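Local coordinates for protein acyl-coa oxidase (Arabidopsis thaliana, PDB 1W07) that oxidises long- and medium-chain acyl-CoAs to 2-trans-enoyl-CoAs in the peroxisome, using FAD and passing the electrons to oxygen to give hydrogen peroxide, at residues W477-V483 / Y557-L561; V548-L552 / Q595-N599. The protein carries 1 engineered substitution. One frame throughout, in Å; residues are numbered along the deposited sequence.

How the contacts relate
Followed from the N terminus, the chain first passes 477-478 and the start of helix 480-503, then helix 516-538, and enters helix 548-566. Contact 1 closes a loop when the middle of that helix, 557-561, comes back against 477-483. Contact 2 starts from 548-552, the first turn of the same helix, and is closed later, where 595-599 follows on from helix 579-596. The two loops therefore cross, their segments alternating along the sequence. Together they tie helix 548-566 to the start of helix 480-503 and to 595-599 in the C-terminal helical part. The contacts meet directly where Ile-558 CD1 packs on Val-596 CG2, 3.6 Å away.

Contact 1 (W477-V483 / Y557-L561); sequences WLNPDVV and YIYAL
The backbones of 477-483 and helix 557-561 come nearest at Leu-478 and Tyr-557, whose CA atoms are 6.4 Å apart. Tyr-557 carries most of the contact. Its CG stands anti to its carbonyl carbon (chi1 -68°), which places the ring against the bend joining the 3-10 turn to helix 480-503. Leu-478 CA sits over one face, 4.1 Å from the ring centroid, a CH-pi contact; over that face too lies the carbonyl oxygen of Leu-478, 3.2 Å from Tyr-557 CZ. CD2 of Leu-478 extends to Tyr-557 CB. At the ring edge, near its plane, Val-483 CG2 meets Tyr-557 CE2 at 3.6 Å, while Val-483 CG1 rests on the small Ala-560 CB at 3.8 Å; a beta-branched residue suits a place where two neighbours are met at once. Pro-480 CB lies 3.3 Å from Tyr-557 OH. Farther along, Leu-561 CD2 packs on Trp-477 CB, and the indole NE1 bonds to the carbonyl of Gln-581. Asn-479 is the N-cap of helix 480-503: its OD1 accepts from Asp-481 N at 2.9 Å and, more weakly, from Val-482 N. Pro-480 fits the first turn, where a backbone N-H is not needed for helix bonds. The contact packs the start of helix 480-503 on helix 548-566 in the C-terminal helical region, with Val-532 and Ile-536 of helix 516-538 alongside. Tyrosine suits its place by offering a face to Leu-478 and an edge to Val-483. The fit is mainly apolar and CH-pi, and burying the partnerless Trp-477 O probably carries some cost.

Contact 2 (V548-L552 / Q595-N599); sequences VKKQL and QVRPN
Gln-551 and Asn-599 meet amide on amide, where the first turn of helix 548-566 faces the stretch at 595-599. The glutamine can be followed outward. Its CB leaves the helix alongside the other segment, and the chain bends at chi2 (-49°), which turns the amide toward Asn-599. CG then comes within 4.1 Å of Asn-599 OD1. CD lies 3.4 Å from Asn-599 ND2, and OE1 is 3.1 Å from the same nitrogen, but at an angle too poor for a hydrogen bond. NE2, at 3.4 Å from Asn-599 ND2, faces another donor. The two amide planes, 29° apart, are stacked, so the groups touch across their flat sides. OE1 instead accepts a weak bond from Asn-554 ND2, one turn further along its own helix.

The asparagine is held by two hydrogen bonds. Its ND2 gives one to Gln-595 O at 3.0 Å, in the carbonyl plane and almost in the plane of its own amide, and its OD1 accepts the other from Glu-15 N. A short amide suits this place, because from one CB it can reach back to the carbonyl of Gln-595 and also out to the N-terminal part of the chain. A leucine here would probably leave Gln-595 O and Glu-15 N without these mates and deprive the Gln-551 amide of its flat neighbour. Phe-16 touches the side chains of both Gln-551 and Asn-599, so the contact joins helix 548-566, 595-599 and the N-terminal part; the Val-596 side chain is about 12 Å from that of the FAD-binding Gln-330. Asn-599's two bonds probably fix its orientation, while Gln-551 is steadied more weakly, and the two meet as flat groups in van der Waals contact.

Contact 1 (W477-V483 / Y557-L561)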
loop_
_atom_site.group_PDB
_atom_site.type_symbol
_atom_site.label_atom_id
_atom_site.label_comp_id
_atom_site.label_asym_id
_atom_site.label_seq_id
_atom_site.Cartn_x
_atom_site.Cartn_y
_atom_site.Cartn_z
ATOM N N TRP B 477 14.270 0.255 29.982
ATOM C CA TRP B 477 13.401 0.813 28.954
ATOM C C TRP B 477 11.932 0.491 29.182
ATOM O O TRP B 477 11.094 0.810 28.347
ATOM C CB TRP B 477 13.842 0.338 27.568
ATOM C CG TRP B 477 14.984 1.136 27.024
ATOM C CD1 TRP B 477 16.264 0.708 26.814
ATOM C CD2 TRP B 477 14.944 2.500 26.614
ATOM N NE1 TRP B 477 17.029 1.724 26.292
ATOM C CE2 TRP B 477 16.241 2.840 26.166
ATOM C CE3 TRP B 477 13.938 3.474 26.576
ATOM C CZ2 TRP B 477 16.556 4.118 25.689
ATOM C CZ3 TRP B 477 14.253 4.740 26.099
ATOM C CH2 TRP B 477 15.548 5.048 25.666
ATOM N N LEU B 478 11.623 -0.147 30.313
ATOM C CA LEU B 478 10.235 -0.482 30.646
ATOM C C LEU B 478 9.719 0.530 31.660
ATOM O O LEU B 478 8.584 0.448 32.126
ATOM C CB LEU B 478 10.137 -1.905 31.214
ATOM C CG LEU B 478 10.584 -3.038 30.278
ATOM C CD1 LEU B 478 10.515 -4.387 31.014
ATOM C CD2 LEU B 478 9.715 -3.034 29.001
ATOM N N ASN B 479 10.567 1.492 32.000
ATOM C CA ASN B 479 10.180 2.535 32.947
ATOM C C ASN B 479 9.502 3.681 32.191
ATOM O O ASN B 479 10.083 4.251 31.264
ATOM C CB ASN B 479 11.408 3.046 33.686
ATOM C CG ASN B 479 11.058 4.017 34.780
ATOM O OD1 ASN B 479 10.550 5.105 34.519
ATOM N ND2 ASN B 479 11.304 3.620 36.022
ATOM N N PRO B 480 8.268 4.037 32.584
ATOM C CA PRO B 480 7.508 5.114 31.939
ATOM C C PRO B 480 8.212 6.477 31.875
ATOM O O PRO B 480 8.116 7.178 30.868
ATOM C CB PRO B 480 6.204 5.149 32.736
ATOM C CG PRO B 480 6.612 4.674 34.087
ATOM C CD PRO B 480 7.560 3.537 33.778
ATOM N N ASP B 481 8.913 6.851 32.943
ATOM C CA ASP B 481 9.625 8.125 32.971
ATOM C C ASP B 481 10.816 8.132 32.013
ATOM O O ASP B 481 11.171 9.166 31.447
ATOM C CB ASP B 481 10.103 8.427 34.396
ATOM C CG ASP B 481 8.958 8.620 35.357
ATOM O OD1 ASP B 481 8.104 9.485 35.076
ATOM O OD2 ASP B 481 8.901 7.916 36.389
ATOM N N VAL B 482 11.435 6.972 31.841
ATOM C CA VAL B 482 12.583 6.871 30.952
ATOM C C VAL B 482 12.110 7.005 29.498
ATOM O O VAL B 482 12.761 7.651 28.658
ATOM C CB VAL B 482 13.307 5.513 31.128
ATOM C CG1 VAL B 482 14.361 5.360 30.073
ATOM C CG2 VAL B 482 13.944 5.428 32.534
ATOM N N VAL B 483 10.969 6.398 29.201
ATOM C CA VAL B 483 10.422 6.453 27.860
ATOM C C VAL B 483 9.911 7.853 27.558
ATOM O O VAL B 483 10.259 8.426 26.535
ATOM C CB VAL B 483 9.281 5.421 27.694
ATOM C CG1 VAL B 483 8.599 5.600 26.334
ATOM C CG2 VAL B 483 9.854 4.018 27.819
ATOM N N TYR B 557 4.978 -0.788 25.700
ATOM C CA TYR B 557 6.396 -0.570 25.470
ATOM C C TYR B 557 6.909 -1.077 24.135
ATOM O O TYR B 557 7.963 -0.635 23.669
ATOM C CB TYR B 557 7.220 -1.101 26.652
ATOM C CG TYR B 557 6.982 -0.268 27.883
ATOM C CD1 TYR B 557 5.962 -0.594 28.780
ATOM C CD2 TYR B 557 7.687 0.920 28.091
ATOM C CE1 TYR B 557 5.644 0.251 29.843
ATOM C CE2 TYR B 557 7.371 1.766 29.154
ATOM C CZ TYR B 557 6.353 1.434 30.017
ATOM O OH TYR B 557 6.012 2.320 31.014
ATOM N N ILE B 558 6.171 -1.995 23.517
ATOM C CA ILE B 558 6.521 -2.481 22.183
ATOM C C ILE B 558 6.289 -1.301 21.235
ATOM O O ILE B 558 7.116 -1.016 20.373
ATOM C CB ILE B 558 5.601 -3.653 21.711
ATOM C CG1 ILE B 558 6.077 -4.979 22.312
ATOM C CG2 ILE B 558 5.572 -3.709 20.164
ATOM C CD1 ILE B 558 5.194 -6.171 21.954
ATOM N N TYR B 559 5.158 -0.619 21.392
ATOM C CA TYR B 559 4.840 0.534 20.538
ATOM C C TYR B 559 5.952 1.600 20.655
ATOM O O TYR B 559 6.536 2.033 19.654
ATOM C CB TYR B 559 3.474 1.126 20.950
ATOM C CG TYR B 559 3.020 2.330 20.133
ATOM C CD1 TYR B 559 2.661 2.209 18.783
ATOM C CD2 TYR B 559 3.029 3.603 20.689
ATOM C CE1 TYR B 559 2.332 3.347 18.003
ATOM C CE2 TYR B 559 2.713 4.736 19.931
ATOM C CZ TYR B 559 2.369 4.613 18.605
ATOM O OH TYR B 559 2.058 5.760 17.899
ATOM N N ALA B 560 6.259 1.992 21.886
ATOM C CA ALA B 560 7.279 2.998 22.143
ATOM C C ALA B 560 8.672 2.589 21.666
ATOM O O ALA B 560 9.336 3.336 20.941
ATOM C CB ALA B 560 7.309 3.335 23.632
ATOM N N LEU B 561 9.118 1.406 22.064
ATOM C CA LEU B 561 10.443 0.937 21.678
ATOM C C LEU B 561 10.557 0.700 20.181
ATOM O O LEU B 561 11.643 0.824 19.613
ATOM C CB LEU B 561 10.799 -0.341 22.438
ATOM C CG LEU B 561 10.872 -0.209 23.965
ATOM C CD1 LEU B 561 11.263 -1.545 24.594
ATOM C CD2 LEU B 561 11.884 0.869 24.317
#

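Contact 2 (V548-L552 / Q595-N599)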
loop_
_atom_site.group_PDB
_atom_site.type_symbol
_atom_site.label_atom_id
_atom_site.label_comp_id
_atom_site.label_asym_id
_atom_site.label_seq_id
_atom_site.Cartn_x
_atom_site.Cartn_y
_atom_site.Cartn_z
ATOM N N VAL B 548 -4.324 -9.117 32.339
ATOM C CA VAL B 548 -4.750 -8.122 31.364
ATOM C C VAL B 548 -3.801 -6.919 31.313
ATOM O O VAL B 548 -3.196 -6.629 30.270
ATOM C CB VAL B 548 -6.193 -7.644 31.690
ATOM C CG1 VAL B 548 -6.624 -6.509 30.769
ATOM C CG2 VAL B 548 -7.150 -8.820 31.553
ATOM N N LYS B 549 -3.649 -6.231 32.442
ATOM C CA LYS B 549 -2.785 -5.060 32.469
ATOM C C LYS B 549 -1.360 -5.400 32.042
ATOM O O LYS B 549 -0.698 -4.598 31.392
ATOM C CB LYS B 549 -2.787 -4.411 33.862
ATOM C CG LYS B 549 -1.824 -3.223 33.968
ATOM C CD LYS B 549 -1.923 -2.472 35.291
ATOM C CE LYS B 549 -3.120 -1.539 35.317
ATOM N NZ LYS B 549 -3.043 -0.593 36.466
ATOM N N LYS B 550 -0.900 -6.593 32.400
ATOM C CA LYS B 550 0.442 -7.025 32.041
ATOM C C LYS B 550 0.624 -7.082 30.522
ATOM O O LYS B 550 1.654 -6.645 29.987
ATOM C CB LYS B 550 0.713 -8.400 32.651
ATOM C CG LYS B 550 2.019 -9.034 32.224
ATOM C CD LYS B 550 3.225 -8.267 32.746
ATOM C CE LYS B 550 4.516 -8.901 32.262
ATOM N NZ LYS B 550 4.526 -10.355 32.572
ATOM N N GLN B 551 -0.365 -7.629 29.824
ATOM C CA GLN B 551 -0.265 -7.699 28.373
ATOM C C GLN B 551 -0.350 -6.307 27.753
ATOM O O GLN B 551 0.325 -6.036 26.772
ATOM C CB GLN B 551 -1.344 -8.625 27.807
ATOM C CG GLN B 551 -1.102 -10.084 28.146
ATOM C CD GLN B 551 0.316 -10.509 27.833
ATOM O OE1 GLN B 551 0.780 -10.370 26.700
ATOM N NE2 GLN B 551 1.021 -11.021 28.838
ATOM N N LEU B 552 -1.166 -5.421 28.319
ATOM C CA LEU B 552 -1.262 -4.058 27.801
ATOM C C LEU B 552 0.081 -3.351 28.012
ATOM O O LEU B 552 0.508 -2.526 27.197
ATOM C CB LEU B 552 -2.379 -3.287 28.511
ATOM C CG LEU B 552 -3.796 -3.786 28.206
ATOM C CD1 LEU B 552 -4.813 -2.990 29.015
ATOM C CD2 LEU B 552 -4.065 -3.650 26.710
ATOM N N GLN B 595 7.557 -12.433 24.643
ATOM C CA GLN B 595 6.542 -12.484 25.685
ATOM C C GLN B 595 5.133 -12.381 25.109
ATOM O O GLN B 595 4.196 -13.008 25.607
ATOM C CB GLN B 595 6.765 -11.361 26.697
ATOM C CG GLN B 595 7.976 -11.586 27.574
ATOM C CD GLN B 595 8.339 -10.378 28.406
ATOM O OE1 GLN B 595 7.537 -9.890 29.198
ATOM N NE2 GLN B 595 9.561 -9.890 28.231
ATOM N N VAL B 596 4.974 -11.597 24.050
ATOM C CA VAL B 596 3.662 -11.418 23.439
ATOM C C VAL B 596 3.261 -12.585 22.551
ATOM O O VAL B 596 2.070 -12.870 22.396
ATOM C CB VAL B 596 3.619 -10.095 22.635
ATOM C CG1 VAL B 596 2.381 -10.043 21.725
ATOM C CG2 VAL B 596 3.607 -8.939 23.610
ATOM N N ARG B 597 4.254 -13.262 21.982
ATOM C CA ARG B 597 4.017 -14.399 21.085
ATOM C C ARG B 597 2.915 -15.374 21.495
ATOM O O ARG B 597 2.012 -15.664 20.704
ATOM C CB ARG B 597 5.322 -15.173 20.873
ATOM C CG ARG B 597 5.154 -16.593 20.281
ATOM C CD ARG B 597 4.507 -16.585 18.913
ATOM N NE ARG B 597 4.293 -17.951 18.425
ATOM C CZ ARG B 597 3.164 -18.635 18.579
ATOM N NH1 ARG B 597 2.125 -18.084 19.200
ATOM N NH2 ARG B 597 3.072 -19.865 18.103
ATOM N N PRO B 598 2.980 -15.909 22.732
ATOM C CA PRO B 598 1.957 -16.853 23.177
ATOM C C PRO B 598 0.592 -16.218 23.406
ATOM O O PRO B 598 -0.436 -16.905 23.437
ATOM C CB PRO B 598 2.572 -17.464 24.440
ATOM C CG PRO B 598 3.389 -16.325 25.001
ATOM C CD PRO B 598 4.027 -15.731 23.760
ATOM N N ASN B 599 0.590 -14.896 23.541
ATOM C CA ASN B 599 -0.640 -14.147 23.758
ATOM C C ASN B 599 -1.243 -13.565 22.490
ATOM O O ASN B 599 -2.370 -13.082 22.523
ATOM C CB ASN B 599 -0.368 -13.004 24.737
ATOM C CG ASN B 599 0.041 -13.507 26.090
ATOM O OD1 ASN B 599 -0.789 -13.989 26.857
ATOM N ND2 ASN B 599 1.330 -13.420 26.387
#